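PDB 1YR2: prolyl oligopeptidase from Novosphingobium capsulatum, which probably hydrolyses oligopeptides on the carboxyl side of proline and, much less readily, of alanine, as a serine peptidase of the S9A family. Local coordinates for residues F712-F716 against T717-P721; A671-T675 against A676-P680. All coordinates share one frame; numbering follows the deposited sequence.

How the contacts relate
Both contacts are local: each is the carboxyl end of a helix meeting the loop that follows it, 699-717 in contact 1 and 664-675 in contact 2, in the alpha/beta-hydrolase part of the chain. Their centres lie about 22 Å apart and they do not touch. Each is partly buried, and the chemistry differs with the place. Contact 1 is a Schellman turn in which main-chain bonds and a threonine hydroxyl grip carbonyls of the last turn, and its apolar side chains settle among Trp513, Pro489 and helix 72-89. Contact 2, further from the centre of the chain, adds to its one good main-chain bond an isoleucine turned back on a leucine before strand 683-687.

Contact 1 (F712-F716 against T717-P721); sequences FLAHF and TGLTP
The carbonyl oxygen of Leu713 takes two donors from Thr717: the hydroxyl OG1 at 2.8 Å and, more weakly, the backbone N at 3.0 Å. This is the carboxyl end of helix 699-717, closed by a Schellman motif. OG1 is tilted 30° from the carbonyl plane, and the amide N comes from the opposite face. The first torsion of Thr717 (chi1 58°) sets OG1 between its own N and carbonyl carbon, turned back to the preceding turn, and CG2 also packs against Leu713 O. A valine here, lacking the hydroxyl, would probably leave Leu713 O with the weak amide bond alone of these two grips and the helix end less firmly tied. Gly718 then takes a positive phi (82°), where a side chain would press on the carbonyl oxygen before it; glycine fits because it has none. The reversal brings Leu719 N to Ala714 O at 3.0 Å, while Thr717 N adds a weak bond to that same oxygen. Trp513 of helix 508-514 lies against Leu713, Ala714, Thr717 and Leu719, and these compact side chains, with the methyl of Thr717, suit a buried face. Phe716, near Tyr88 of helix 72-89, sets CD2 over the centre of the Phe712 ring, 4.1 Å above its plane. Where the chain leaves the helix, the methyl of Ala714 is short enough to let Leu719 come close, CB to CB at 3.9 Å.

Contact 2 (A671-T675 against A676-P680); sequences AALQT and AAIGP
Ile678 reaches back to Leu673, five residues earlier, and closes the exit of helix 664-675 with an apolar contact. Its CB bond points toward the helix end. From there CG1 comes within 3.6 Å of Leu673 O, and the tip CD1 goes on to 3.3 Å from that oxygen and 3.8 Å from Leu673 CD2. The first torsion (chi1 52°) places CG1 between the backbone N and the carbonyl carbon, and the extended second torsion carries CD1 out beside the carbonyl oxygen. Ile678 lies across Leu673 at a slant, its CD1 resting against CD2 and, more loosely, CB of the leucine. The CG1-CD1 arm of isoleucine is long enough to bridge from the loop to Leu673, and it is wholly apolar, as its buried place asks. His683 of strand 683-687 touches both residues. Beside them the last carbonyls of the helix are met by the amide of Ala676, which bonds Ala672 O at 2.9 Å and, weakly, Leu673 O at 3.4 Å. Ala676 is the first residue to leave helical angles, and its small CB fits 3.4 Å from Ala672 O. One turn back, Ala671 O accepts both Thr675 N and Thr675 OG1, the hydroxyl at 2.7 Å, from opposite faces of its plane. Thr675 thus spends its hydroxyl on the helix itself at an exposed position. The amide of Gln674 spans two elements, NE2 giving to His683 O and OE1 taking from Gln81 NE2 of helix 72-89. The whole is a helix C-terminus leading through a short loop into the edge strand 683-687, part of the alpha/beta-hydrolase fold.

Contact 1 (F712-F716 against T717-P721)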
ATOM      1  N   PHE A 712       6.647 -20.797 -14.414  1.00 11.28           N
ATOM      2  CA  PHE A 712       5.690 -21.038 -15.523  1.00 11.37           C
ATOM      3  C   PHE A 712       5.754 -19.880 -16.519  1.00 11.89           C
ATOM      4  O   PHE A 712       5.968 -20.061 -17.720  1.00 12.48           O
ATOM      5  CB  PHE A 712       4.297 -21.219 -14.937  1.00 12.15           C
ATOM      6  CG  PHE A 712       3.235 -21.598 -15.921  1.00 13.44           C
ATOM      7  CD1 PHE A 712       2.469 -20.623 -16.530  1.00 14.25           C
ATOM      8  CD2 PHE A 712       2.920 -22.912 -16.131  1.00 13.01           C
ATOM      9  CE1 PHE A 712       1.442 -21.007 -17.395  1.00 13.43           C
ATOM     10  CE2 PHE A 712       1.882 -23.306 -16.993  1.00 13.58           C
ATOM     11  CZ  PHE A 712       1.160 -22.367 -17.615  1.00 13.22           C
ATOM     12  N   LEU A 713       5.581 -18.670 -16.037  1.00 12.22           N
ATOM     13  CA  LEU A 713       5.659 -17.495 -16.924  1.00 11.86           C
ATOM     14  C   LEU A 713       7.029 -17.371 -17.622  1.00 13.17           C
ATOM     15  O   LEU A 713       7.099 -17.003 -18.805  1.00 15.07           O
ATOM     16  CB  LEU A 713       5.351 -16.199 -16.157  1.00 12.52           C
ATOM     17  CG  LEU A 713       3.994 -16.157 -15.442  1.00 11.97           C
ATOM     18  CD1 LEU A 713       3.782 -14.789 -14.743  1.00 13.44           C
ATOM     19  CD2 LEU A 713       2.839 -16.442 -16.420  1.00 16.02           C
ATOM     20  N   ALA A 714       8.116 -17.614 -16.896  1.00 12.80           N
ATOM     21  CA  ALA A 714       9.460 -17.595 -17.503  1.00 13.16           C
ATOM     22  C   ALA A 714       9.632 -18.621 -18.606  1.00 13.25           C
ATOM     23  O   ALA A 714      10.214 -18.343 -19.624  1.00 13.99           O
ATOM     24  CB  ALA A 714      10.533 -17.865 -16.446  1.00 13.58           C
ATOM     25  N   HIS A 715       9.158 -19.822 -18.355  1.00 14.03           N
ATOM     26  CA  HIS A 715       9.288 -20.932 -19.309  1.00 14.47           C
ATOM     27  C   HIS A 715       8.628 -20.546 -20.638  1.00 14.96           C
ATOM     28  O   HIS A 715       9.235 -20.662 -21.699  1.00 14.13           O
ATOM     29  CB  HIS A 715       8.631 -22.167 -18.732  1.00 15.93           C
ATOM     30  CG  HIS A 715       8.808 -23.386 -19.578  1.00 15.01           C
ATOM     31  ND1 HIS A 715      10.032 -24.001 -19.736  1.00 20.03           N
ATOM     32  CD2 HIS A 715       7.927 -24.091 -20.327  1.00 18.69           C
ATOM     33  CE1 HIS A 715       9.897 -25.045 -20.540  1.00 19.75           C
ATOM     34  NE2 HIS A 715       8.630 -25.130 -20.907  1.00 19.69           N
ATOM     35  N   PHE A 716       7.431 -19.946 -20.552  1.00 14.52           N
ATOM     36  CA  PHE A 716       6.644 -19.656 -21.741  1.00 14.70           C
ATOM     37  C   PHE A 716       6.969 -18.294 -22.384  1.00 16.10           C
ATOM     38  O   PHE A 716       6.519 -18.027 -23.501  1.00 15.92           O
ATOM     39  CB  PHE A 716       5.152 -19.845 -21.435  1.00 15.25           C
ATOM     40  CG  PHE A 716       4.787 -21.274 -21.359  1.00 13.52           C
ATOM     41  CD1 PHE A 716       4.758 -22.042 -22.528  1.00 15.44           C
ATOM     42  CD2 PHE A 716       4.567 -21.904 -20.137  1.00 12.64           C
ATOM     43  CE1 PHE A 716       4.529 -23.429 -22.466  1.00 18.57           C
ATOM     44  CE2 PHE A 716       4.306 -23.272 -20.076  1.00 16.71           C
ATOM     45  CZ  PHE A 716       4.290 -24.033 -21.235  1.00 18.32           C
ATOM     46  N   THR A 717       7.767 -17.451 -21.721  1.00 14.74           N
ATOM     47  CA  THR A 717       8.249 -16.240 -22.346  1.00 14.78           C
ATOM     48  C   THR A 717       9.714 -16.277 -22.769  1.00 15.24           C
ATOM     49  O   THR A 717      10.227 -15.278 -23.284  1.00 16.60           O
ATOM     50  CB  THR A 717       8.060 -15.011 -21.448  1.00 14.55           C
ATOM     51  OG1 THR A 717       8.726 -15.192 -20.193  1.00 12.91           O
ATOM     52  CG2 THR A 717       6.599 -14.742 -21.132  1.00 16.41           C
ATOM     53  N   GLY A 718      10.407 -17.369 -22.509  1.00 15.89           N
ATOM     54  CA  GLY A 718      11.811 -17.457 -22.894  1.00 16.24           C
ATOM     55  C   GLY A 718      12.778 -16.795 -21.925  1.00 15.98           C
ATOM     56  O   GLY A 718      13.906 -16.494 -22.299  1.00 16.47           O
ATOM     57  N   LEU A 719      12.389 -16.602 -20.672  1.00 15.55           N
ATOM     58  CA  LEU A 719      13.296 -16.046 -19.696  1.00 15.12           C
ATOM     59  C   LEU A 719      14.171 -17.118 -19.087  1.00 16.48           C
ATOM     60  O   LEU A 719      13.663 -18.039 -18.452  1.00 15.31           O
ATOM     61  CB  LEU A 719      12.549 -15.343 -18.561  1.00 15.20           C
ATOM     62  CG  LEU A 719      13.467 -14.714 -17.500  1.00 16.08           C
ATOM     63  CD1 LEU A 719      14.316 -13.595 -18.134  1.00 15.01           C
ATOM     64  CD2 LEU A 719      12.687 -14.190 -16.295  1.00 20.05           C
ATOM     65  N   THR A 720      15.482 -16.954 -19.235  1.00 17.44           N
ATOM     66  CA  THR A 720      16.451 -17.749 -18.497  1.00 18.08           C
ATOM     67  C   THR A 720      16.958 -16.892 -17.337  1.00 17.05           C
ATOM     68  O   THR A 720      17.620 -15.906 -17.578  1.00 17.16           O
ATOM     69  CB  THR A 720      17.599 -18.158 -19.459  1.00 18.97           C
ATOM     70  OG1 THR A 720      17.113 -19.129 -20.410  1.00 19.59           O
ATOM     71  CG2 THR A 720      18.734 -18.850 -18.713  1.00 21.31           C
ATOM     72  N   PRO A 721      16.619 -17.220 -16.087  1.00 17.96           N
ATOM     73  CA  PRO A 721      17.045 -16.412 -14.918  1.00 17.77           C
ATOM     74  C   PRO A 721      18.552 -16.262 -14.844  1.00 17.31           C
ATOM     75  O   PRO A 721      19.245 -17.289 -14.898  1.00 16.68           O
ATOM     76  CB  PRO A 721      16.548 -17.231 -13.723  1.00 17.92           C
ATOM     77  CG  PRO A 721      15.346 -17.954 -14.273  1.00 19.13           C
ATOM     78  CD  PRO A 721      15.775 -18.354 -15.666  1.00 17.80           C
TER

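Contact 2 (A671-T675 against A676-P680)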
ATOM      1  N   ALA A 671     -12.078 -25.610 -15.835  1.00 11.93           N
ATOM      2  CA  ALA A 671     -12.812 -26.675 -16.520  1.00 11.64           C
ATOM      3  C   ALA A 671     -13.145 -26.266 -17.942  1.00 12.14           C
ATOM      4  O   ALA A 671     -12.982 -27.068 -18.851  1.00 13.20           O
ATOM      5  CB  ALA A 671     -14.072 -27.095 -15.742  1.00 11.87           C
ATOM      6  N   ALA A 672     -13.574 -25.012 -18.139  1.00 12.79           N
ATOM      7  CA  ALA A 672     -13.900 -24.495 -19.437  1.00 12.76           C
ATOM      8  C   ALA A 672     -12.692 -24.461 -20.361  1.00 14.02           C
ATOM      9  O   ALA A 672     -12.787 -24.948 -21.518  1.00 13.52           O
ATOM     10  CB  ALA A 672     -14.567 -23.065 -19.357  1.00 13.32           C
ATOM     11  N   LEU A 673     -11.561 -23.927 -19.871  1.00 12.34           N
ATOM     12  CA  LEU A 673     -10.334 -23.890 -20.668  1.00 12.67           C
ATOM     13  C   LEU A 673      -9.842 -25.298 -21.048  1.00 12.62           C
ATOM     14  O   LEU A 673      -9.406 -25.491 -22.168  1.00 12.14           O
ATOM     15  CB  LEU A 673      -9.177 -23.247 -19.868  1.00 13.82           C
ATOM     16  CG  LEU A 673      -9.270 -21.782 -19.502  1.00 13.37           C
ATOM     17  CD1 LEU A 673      -8.104 -21.392 -18.681  1.00 14.77           C
ATOM     18  CD2 LEU A 673      -9.324 -20.891 -20.747  1.00 12.51           C
ATOM     19  N   GLN A 674      -9.862 -26.251 -20.106  1.00 11.84           N
ATOM     20  CA  GLN A 674      -9.331 -27.602 -20.353  1.00 12.25           C
ATOM     21  C   GLN A 674     -10.249 -28.381 -21.313  1.00 13.52           C
ATOM     22  O   GLN A 674      -9.792 -29.188 -22.089  1.00 12.79           O
ATOM     23  CB  GLN A 674      -9.147 -28.407 -19.075  1.00 12.59           C
ATOM     24  CG  GLN A 674      -7.946 -27.977 -18.246  1.00 11.50           C
ATOM     25  CD  GLN A 674      -7.787 -28.700 -16.946  1.00 13.46           C
ATOM     26  OE1 GLN A 674      -8.613 -29.582 -16.573  1.00 14.16           O
ATOM     27  NE2 GLN A 674      -6.724 -28.306 -16.194  1.00  9.88           N
ATOM     28  N   THR A 675     -11.542 -28.078 -21.273  1.00 14.32           N
ATOM     29  CA  THR A 675     -12.515 -28.668 -22.181  1.00 14.93           C
ATOM     30  C   THR A 675     -12.510 -28.068 -23.596  1.00 14.65           C
ATOM     31  O   THR A 675     -12.871 -28.751 -24.550  1.00 14.01           O
ATOM     32  CB  THR A 675     -13.879 -28.487 -21.594  1.00 15.52           C
ATOM     33  OG1 THR A 675     -13.906 -29.146 -20.325  1.00 16.58           O
ATOM     34  CG2 THR A 675     -15.004 -29.164 -22.481  1.00 17.67           C
ATOM     35  N   ALA A 676     -12.162 -26.793 -23.728  1.00 15.35           N
ATOM     36  CA  ALA A 676     -12.174 -26.118 -25.012  1.00 14.52           C
ATOM     37  C   ALA A 676     -11.032 -26.549 -25.911  1.00 14.89           C
ATOM     38  O   ALA A 676     -10.024 -27.011 -25.444  1.00 14.85           O
ATOM     39  CB  ALA A 676     -12.140 -24.588 -24.843  1.00 14.25           C
ATOM     40  N   ALA A 677     -11.222 -26.353 -27.217  1.00 14.59           N
ATOM     41  CA  ALA A 677     -10.184 -26.573 -28.229  1.00 15.27           C
ATOM     42  C   ALA A 677      -9.336 -25.304 -28.467  1.00 15.02           C
ATOM     43  O   ALA A 677      -9.601 -24.523 -29.381  1.00 15.84           O
ATOM     44  CB  ALA A 677     -10.863 -27.027 -29.525  1.00 16.20           C
ATOM     45  N   ILE A 678      -8.349 -25.088 -27.602  1.00 14.81           N
ATOM     46  CA  ILE A 678      -7.624 -23.812 -27.539  1.00 14.56           C
ATOM     47  C   ILE A 678      -6.115 -24.036 -27.566  1.00 14.85           C
ATOM     48  O   ILE A 678      -5.316 -23.285 -26.976  1.00 14.08           O
ATOM     49  CB  ILE A 678      -8.058 -22.969 -26.316  1.00 14.60           C
ATOM     50  CG1 ILE A 678      -7.973 -23.765 -25.008  1.00 15.11           C
ATOM     51  CG2 ILE A 678      -9.473 -22.410 -26.576  1.00 15.72           C
ATOM     52  CD1 ILE A 678      -8.209 -22.921 -23.796  1.00 16.02           C
ATOM     53  N   GLY A 679      -5.732 -25.100 -28.255  1.00 14.04           N
ATOM     54  CA  GLY A 679      -4.345 -25.335 -28.530  1.00 14.42           C
ATOM     55  C   GLY A 679      -3.620 -26.103 -27.441  1.00 14.55           C
ATOM     56  O   GLY A 679      -4.205 -26.536 -26.439  1.00 15.36           O
ATOM     57  N   PRO A 680      -2.344 -26.312 -27.691  1.00 15.02           N
ATOM     58  CA  PRO A 680      -1.544 -27.276 -26.923  1.00 15.24           C
ATOM     59  C   PRO A 680      -0.863 -26.761 -25.652  1.00 15.20           C
ATOM     60  O   PRO A 680      -0.312 -27.588 -24.932  1.00 14.76           O
ATOM     61  CB  PRO A 680      -0.496 -27.708 -27.950  1.00 15.47           C
ATOM     62  CG  PRO A 680      -0.243 -26.405 -28.736  1.00 15.63           C
ATOM     63  CD  PRO A 680      -1.586 -25.760 -28.837  1.00 15.38           C
TER